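PDB 3BIJ: uncharacterized protein GSU0716 from Geobacter sulfurreducens PCA, which is of unknown function but belongs to the caspase-like C14 family and so probably acts as a cysteine endopeptidase. Local coordinates for residues G85-D90 against D97-T102; L129-S134 against L203-C208. All blocks are in the same frame, centred on the assembly; numbering follows the deposited sequence.

Contact 1 (G85-D90 against D97-T102)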
ATOM      1  N   GLY A  85     -12.012   8.852  24.414  1.00 42.34           N
ATOM      2  CA  GLY A  85     -12.348  10.256  24.441  1.00 42.83           C
ATOM      3  C   GLY A  85     -13.703  10.349  23.772  1.00 40.26           C
ATOM      4  O   GLY A  85     -13.895   9.784  22.700  1.00 46.08           O
ATOM      5  N   GLY A  86     -14.652  11.041  24.386  1.00 46.98           N
ATOM      6  CA  GLY A  86     -15.966  11.124  23.777  1.00 44.53           C
ATOM      7  C   GLY A  86     -16.347  12.491  23.254  1.00 41.87           C
ATOM      8  O   GLY A  86     -15.599  13.456  23.371  1.00 34.74           O
ATOM      9  N   GLN A  87     -17.525  12.563  22.652  1.00 47.04           N
ATOM     10  CA  GLN A  87     -18.036  13.813  22.127  1.00 42.70           C
ATOM     11  C   GLN A  87     -19.544  13.778  22.296  1.00 44.15           C
ATOM     12  O   GLN A  87     -20.190  12.763  22.025  1.00 46.13           O
ATOM     13  CB  GLN A  87     -17.674  13.975  20.646  1.00 37.50           C
ATOM     14  CG  GLN A  87     -16.184  13.992  20.394  1.00 49.81           C
ATOM     15  CD  GLN A  87     -15.810  14.400  18.973  1.00 51.25           C
ATOM     16  OE1 GLN A  87     -16.451  13.988  17.995  1.00 47.96           O
ATOM     17  NE2 GLN A  87     -14.751  15.201  18.854  1.00 50.12           N
ATOM     18  N   VAL A  88     -20.095  14.879  22.782  1.00 41.38           N
ATOM     19  CA  VAL A  88     -21.527  14.988  22.963  1.00 42.44           C
ATOM     20  C   VAL A  88     -21.941  16.197  22.127  1.00 40.30           C
ATOM     21  O   VAL A  88     -21.268  17.214  22.122  1.00 44.32           O
ATOM     22  CB  VAL A  88     -21.891  15.164  24.462  1.00 39.13           C
ATOM     23  CG1 VAL A  88     -21.181  16.380  25.041  1.00 31.08           C
ATOM     24  CG2 VAL A  88     -23.380  15.290  24.614  1.00 44.58           C
ATOM     25  N   PRO A  89     -23.032  16.076  21.365  1.00 50.98           N
ATOM     26  CA  PRO A  89     -23.498  17.182  20.525  1.00 51.30           C
ATOM     27  C   PRO A  89     -23.681  18.507  21.235  1.00 53.35           C
ATOM     28  O   PRO A  89     -24.220  18.575  22.350  1.00 52.66           O
ATOM     29  CB  PRO A  89     -24.808  16.656  19.949  1.00 55.60           C
ATOM     30  CG  PRO A  89     -25.291  15.725  21.031  1.00 50.82           C
ATOM     31  CD  PRO A  89     -24.017  14.982  21.365  1.00 50.74           C
ATOM     32  N   ASP A  90     -23.202  19.546  20.551  1.00 50.33           N
ATOM     33  CA  ASP A  90     -23.273  20.933  20.993  1.00 53.85           C
ATOM     34  C   ASP A  90     -24.557  21.523  20.414  1.00 55.03           C
ATOM     35  O   ASP A  90     -24.557  22.137  19.345  1.00 52.43           O
ATOM     36  CB  ASP A  90     -22.054  21.722  20.483  1.00 51.88           C
ATOM     37  CG  ASP A  90     -22.127  23.220  20.818  1.00 56.78           C
ATOM     38  OD1 ASP A  90     -21.237  23.976  20.376  1.00 57.32           O
ATOM     39  OD2 ASP A  90     -23.066  23.645  21.519  1.00 53.10           O
ATOM     40  N   ASP A  97     -20.524  18.836  13.121  1.00 49.96           N
ATOM     41  CA  ASP A  97     -19.310  18.536  13.861  1.00 45.87           C
ATOM     42  C   ASP A  97     -19.114  19.427  15.085  1.00 50.22           C
ATOM     43  O   ASP A  97     -18.052  19.416  15.709  1.00 53.48           O
ATOM     44  CB  ASP A  97     -18.094  18.630  12.937  1.00 54.14           C
ATOM     45  CG  ASP A  97     -17.838  17.337  12.188  1.00 53.14           C
ATOM     46  OD1 ASP A  97     -17.127  17.364  11.159  1.00 56.01           O
ATOM     47  OD2 ASP A  97     -18.344  16.287  12.645  1.00 48.65           O
ATOM     48  N   GLY A  98     -20.143  20.202  15.423  1.00 56.14           N
ATOM     49  CA  GLY A  98     -20.076  21.074  16.584  1.00 50.44           C
ATOM     50  C   GLY A  98     -20.414  20.241  17.803  1.00 51.21           C
ATOM     51  O   GLY A  98     -21.583  19.941  18.057  1.00 59.66           O
ATOM     52  N   VAL A  99     -19.390  19.863  18.558  1.00 48.64           N
ATOM     53  CA  VAL A  99     -19.584  19.029  19.731  1.00 51.37           C
ATOM     54  C   VAL A  99     -18.663  19.409  20.886  1.00 53.08           C
ATOM     55  O   VAL A  99     -17.827  20.308  20.759  1.00 55.19           O
ATOM     56  CB  VAL A  99     -19.338  17.547  19.375  1.00 55.20           C
ATOM     57  CG1 VAL A  99     -20.425  17.047  18.421  1.00 63.05           C
ATOM     58  CG2 VAL A  99     -17.970  17.400  18.719  1.00 45.82           C
ATOM     59  N   ASP A 100     -18.836  18.724  22.015  1.00 52.98           N
ATOM     60  CA  ASP A 100     -18.011  18.948  23.201  1.00 48.59           C
ATOM     61  C   ASP A 100     -17.209  17.682  23.492  1.00 44.26           C
ATOM     62  O   ASP A 100     -17.762  16.582  23.551  1.00 46.13           O
ATOM     63  CB  ASP A 100     -18.872  19.278  24.420  1.00 47.64           C
ATOM     64  CG  ASP A 100     -19.455  20.670  24.366  1.00 50.28           C
ATOM     65  OD1 ASP A 100     -18.679  21.645  24.235  1.00 58.27           O
ATOM     66  OD2 ASP A 100     -20.689  20.794  24.472  1.00 43.78           O
ATOM     67  N   GLU A 101     -15.905  17.836  23.670  1.00 47.24           N
ATOM     68  CA  GLU A 101     -15.048  16.699  23.962  1.00 47.41           C
ATOM     69  C   GLU A 101     -15.315  16.195  25.368  1.00 45.48           C
ATOM     70  O   GLU A 101     -15.670  16.966  26.254  1.00 39.41           O
ATOM     71  CB  GLU A 101     -13.591  17.102  23.797  1.00 55.80           C
ATOM     72  CG  GLU A 101     -13.263  17.478  22.365  1.00 70.20           C
ATOM     73  CD  GLU A 101     -11.832  17.913  22.189  1.00 81.37           C
ATOM     74  OE1 GLU A 101     -11.393  18.068  21.017  1.00 85.29           O
ATOM     75  OE2 GLU A 101     -11.145  18.104  23.224  1.00 90.42           O
ATOM     76  N   THR A 102     -15.157  14.893  25.568  1.00 43.92           N
ATOM     77  CA  THR A 102     -15.422  14.295  26.866  1.00 47.39           C
ATOM     78  C   THR A 102     -14.510  13.107  27.126  1.00 49.32           C
ATOM     79  O   THR A 102     -13.753  12.674  26.253  1.00 45.34           O
ATOM     80  CB  THR A 102     -16.859  13.750  26.949  1.00 43.37           C
ATOM     81  OG1 THR A 102     -16.959  12.559  26.153  1.00 34.37           O
ATOM     82  CG2 THR A 102     -17.862  14.789  26.454  1.00 48.75           C
TER

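Contact 2 (L129-S134 against L203-C208)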
ATOM      1  N   LEU A 129      -0.507  18.323  37.478  1.00 38.13           N
ATOM      2  CA  LEU A 129       0.085  17.586  36.367  1.00 35.99           C
ATOM      3  C   LEU A 129      -0.925  16.587  35.818  1.00 38.33           C
ATOM      4  O   LEU A 129      -1.354  15.691  36.538  1.00 41.45           O
ATOM      5  CB  LEU A 129       1.330  16.848  36.848  1.00 33.83           C
ATOM      6  CG  LEU A 129       2.087  16.023  35.815  1.00 40.54           C
ATOM      7  CD1 LEU A 129       2.674  16.929  34.757  1.00 32.18           C
ATOM      8  CD2 LEU A 129       3.172  15.233  36.527  1.00 28.26           C
ATOM      9  N   VAL A 130      -1.298  16.732  34.547  1.00 43.34           N
ATOM     10  CA  VAL A 130      -2.289  15.837  33.930  1.00 43.04           C
ATOM     11  C   VAL A 130      -1.764  15.050  32.718  1.00 44.75           C
ATOM     12  O   VAL A 130      -1.226  15.633  31.779  1.00 40.83           O
ATOM     13  CB  VAL A 130      -3.543  16.632  33.447  1.00 35.63           C
ATOM     14  CG1 VAL A 130      -4.568  15.675  32.887  1.00 26.74           C
ATOM     15  CG2 VAL A 130      -4.140  17.447  34.578  1.00 30.36           C
ATOM     16  N   PHE A 131      -1.917  13.728  32.750  1.00 45.85           N
ATOM     17  CA  PHE A 131      -1.515  12.883  31.631  1.00 43.67           C
ATOM     18  C   PHE A 131      -2.792  12.282  31.059  1.00 49.61           C
ATOM     19  O   PHE A 131      -3.547  11.617  31.776  1.00 50.00           O
ATOM     20  CB  PHE A 131      -0.593  11.739  32.062  1.00 42.43           C
ATOM     21  CG  PHE A 131       0.795  12.180  32.406  1.00 45.54           C
ATOM     22  CD1 PHE A 131       1.132  12.521  33.714  1.00 44.68           C
ATOM     23  CD2 PHE A 131       1.760  12.296  31.409  1.00 49.01           C
ATOM     24  CE1 PHE A 131       2.414  12.976  34.022  1.00 45.15           C
ATOM     25  CE2 PHE A 131       3.042  12.750  31.704  1.00 47.23           C
ATOM     26  CZ  PHE A 131       3.373  13.094  33.017  1.00 41.93           C
ATOM     27  N   SER A 132      -3.048  12.527  29.780  1.00 41.96           N
ATOM     28  CA  SER A 132      -4.237  11.979  29.147  1.00 41.65           C
ATOM     29  C   SER A 132      -3.840  11.178  27.914  1.00 41.56           C
ATOM     30  O   SER A 132      -3.623  11.756  26.854  1.00 45.19           O
ATOM     31  CB  SER A 132      -5.188  13.114  28.752  1.00 39.87           C
ATOM     32  OG  SER A 132      -6.359  12.621  28.110  1.00 46.74           O
ATOM     33  N   ASP A 133      -3.730   9.855  28.055  1.00 44.01           N
ATOM     34  CA  ASP A 133      -3.364   8.990  26.930  1.00 41.27           C
ATOM     35  C   ASP A 133      -4.668   8.599  26.273  1.00 43.32           C
ATOM     36  O   ASP A 133      -5.108   7.450  26.349  1.00 41.32           O
ATOM     37  CB  ASP A 133      -2.624   7.734  27.403  1.00 45.37           C
ATOM     38  CG  ASP A 133      -2.019   6.946  26.251  1.00 51.34           C
ATOM     39  OD1 ASP A 133      -2.370   7.240  25.087  1.00 51.18           O
ATOM     40  OD2 ASP A 133      -1.200   6.031  26.509  1.00 49.76           O
ATOM     41  N   SER A 134      -5.287   9.582  25.637  1.00 42.82           N
ATOM     42  CA  SER A 134      -6.570   9.394  24.981  1.00 49.61           C
ATOM     43  C   SER A 134      -6.645  10.332  23.770  1.00 50.80           C
ATOM     44  O   SER A 134      -5.706  11.080  23.498  1.00 43.35           O
ATOM     45  CB  SER A 134      -7.684   9.719  25.980  1.00 36.11           C
ATOM     46  OG  SER A 134      -8.958   9.462  25.445  1.00 56.48           O
ATOM     47  N   LEU A 203      -0.376  21.772  33.799  1.00 41.67           N
ATOM     48  CA  LEU A 203       0.569  21.269  32.814  1.00 44.88           C
ATOM     49  C   LEU A 203      -0.109  20.006  32.324  1.00 53.65           C
ATOM     50  O   LEU A 203      -0.087  18.962  32.986  1.00 57.99           O
ATOM     51  CB  LEU A 203       1.933  20.941  33.436  1.00 38.70           C
ATOM     52  CG  LEU A 203       2.918  20.143  32.568  1.00 31.69           C
ATOM     53  CD1 LEU A 203       2.962  20.718  31.195  1.00 33.84           C
ATOM     54  CD2 LEU A 203       4.305  20.134  33.187  1.00 33.13           C
ATOM     55  N   LEU A 204      -0.743  20.127  31.163  1.00 54.07           N
ATOM     56  CA  LEU A 204      -1.485  19.036  30.552  1.00 45.29           C
ATOM     57  C   LEU A 204      -0.676  18.406  29.422  1.00 45.10           C
ATOM     58  O   LEU A 204      -0.357  19.073  28.441  1.00 47.96           O
ATOM     59  CB  LEU A 204      -2.789  19.606  30.014  1.00 47.48           C
ATOM     60  CG  LEU A 204      -4.088  18.830  30.194  1.00 55.74           C
ATOM     61  CD1 LEU A 204      -5.248  19.806  30.072  1.00 42.60           C
ATOM     62  CD2 LEU A 204      -4.186  17.693  29.179  1.00 44.96           C
ATOM     63  N   ILE A 205      -0.339  17.128  29.573  1.00 39.27           N
ATOM     64  CA  ILE A 205       0.412  16.390  28.562  1.00 28.40           C
ATOM     65  C   ILE A 205      -0.499  15.286  28.055  1.00 30.87           C
ATOM     66  O   ILE A 205      -0.776  14.325  28.774  1.00 38.01           O
ATOM     67  CB  ILE A 205       1.692  15.751  29.149  1.00 26.12           C
ATOM     68  CG1 ILE A 205       2.692  16.840  29.558  1.00 37.98           C
ATOM     69  CG2 ILE A 205       2.322  14.822  28.141  1.00 32.88           C
ATOM     70  CD1 ILE A 205       3.934  16.334  30.290  1.00 20.10           C
ATOM     71  N   SER A 206      -0.979  15.432  26.823  1.00 37.82           N
ATOM     72  CA  SER A 206      -1.868  14.438  26.226  1.00 33.31           C
ATOM     73  C   SER A 206      -1.130  13.516  25.256  1.00 42.40           C
ATOM     74  O   SER A 206      -0.034  13.831  24.785  1.00 41.40           O
ATOM     75  CB  SER A 206      -3.009  15.135  25.496  1.00 43.30           C
ATOM     76  OG  SER A 206      -2.497  15.998  24.493  1.00 51.65           O
ATOM     77  N   GLY A 207      -1.753  12.385  24.939  1.00 43.20           N
ATOM     78  CA  GLY A 207      -1.138  11.419  24.046  1.00 33.89           C
ATOM     79  C   GLY A 207      -1.018  11.821  22.587  1.00 38.91           C
ATOM     80  O   GLY A 207      -0.206  11.268  21.839  1.00 42.52           O
ATOM     81  N   CYS A 208      -1.824  12.779  22.154  1.00 40.94           N
ATOM     82  CA  CYS A 208      -1.758  13.194  20.757  1.00 36.65           C
ATOM     83  C   CYS A 208      -2.299  14.606  20.525  1.00 34.14           C
ATOM     84  O   CYS A 208      -2.793  15.252  21.449  1.00 33.64           O
ATOM     85  CB  CYS A 208      -2.536  12.194  19.893  1.00 43.77           C
ATOM     86  SG  CYS A 208      -4.331  12.199  20.181  1.00 43.91           S
TER

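Contact 1 (G85-D90 against D97-T102)
Gly-98 O accepts the backbone N-H of Asp-90 at 3.0 Å (N to O). Lys-232 of a second subunit bonds to the same Gly-98 O and to Asp-90 O, while Asp-90 OD2 is hydrogen-bonded to Ser-92 OG. Val-99 comes next, its CB close to Val-88 O and its two methyls spread apart. With CG1 anti to its own carbonyl carbon (chi1 -67°), that methyl rests 3.7 Å from Pro-89 CA, and CG2 meets Gln-87 CD, also at 3.7 Å. Replacing Gln-87 by alanine would probably leave the Val-99 CG2 methyl without its cover and open a gap beside His-136 and Ser-137, which the glutamine also touches. Strands 85-89 and 99-102 run at 152° to each other, the antiparallel arms of a beta hairpin. Asp-100 and Val-88 form a hydrogen-bonded pair, closed by Val-88 N to Asp-100 O (3.0 Å) and by the reciprocal bond from Asp-100 N. Their side chains slant across one another, CB of Asp-100 against CG1 of Val-88. Glu-101 sends its CA-H toward Gly-86 O. Thr-102 N bonds to that oxygen and Thr-102 O takes Gly-86 N at 2.6 Å, each donor standing more than 50° out of the carbonyl plane. Thr-102 OG1 comes to 2.9 Å from Gly-86 CA, in the space a beta carbon would take, and bonds to Glu-109 OE1, while Thr-102 CG2 packs 3.9 Å from Val-88 CG1.

Contact 2 (L129-S134 against L203-C208)
Leu-203 O receives the N-H of Val-130 at 3.0 Å, an almost straight bond (178° at the hydrogen). From there the ladder alternates: Val-130 O takes Ile-205 N at 2.8 Å, nearly along the C=O axis, and Ile-205 O takes Ser-132 N at 3.1 Å. Ser-132 O then accepts Gly-207 N at 2.7 Å and, weakly, Ser-134 N, which closes an inverse gamma turn centred on Asp-133. Leu-129, Phe-131 and Asp-133 turn their backbone polar groups to strand 76-89 on the other edge, bonding to Phe-77, Leu-79 and Tyr-81. The buried polar groups of Asp-133 and Ser-134 are also met: Asp-133 OD2 by Thr-224 OG1, Asp-133 O by Arg-165, Ser-134 OG by Gly-83 O and Ser-134 O by Ser-214 OG.

Three apolar couples lie side by side, pointing the same way. Leu-129 CD1 sits 3.9 Å from Leu-203 CG, and on the same face Phe-131 CE2 lies 4.0 Å from Ile-205 CD1, which comes to the ring obliquely; chi1 of -73° swings the ring toward Ile-205, and Phe-223 of helix 222-231 touches both side chains. The opposite face carries Val-130 CB against Leu-204 CG at 4.0 Å. Two parallel strands only 15° apart, with an apolar face under a helix and the chain leaving both at their C-terminal ends through Ser-134 and Gly-207, are typical of the central sheet of a caspase-like alpha/beta domain.

In the fold
Contact 1 and contact 2 lie in series along the chain, their centres about 18 Å apart, yet they share one sheet because strands 76-89 and 127-133 are neighbours in it. They touch where Gly-85 N packs 3.3 Å from Ser-134 OG. Arg-165 ties the two together, its side chain reaching Asp-133 O and its backbone bonding to Gly-85. His-136, just beyond segment 129-134, makes a weak hydrogen bond to Gly-86 O and touches Gln-87 and Glu-101, while Cys-208 packs on Cys-135. In caspase-like peptidases the catalytic cysteine follows the second strand, as Cys-135 does after segment 129-134, and the histidine probably lies on the adjacent strand just before segment 85-90, consistent with an active site here.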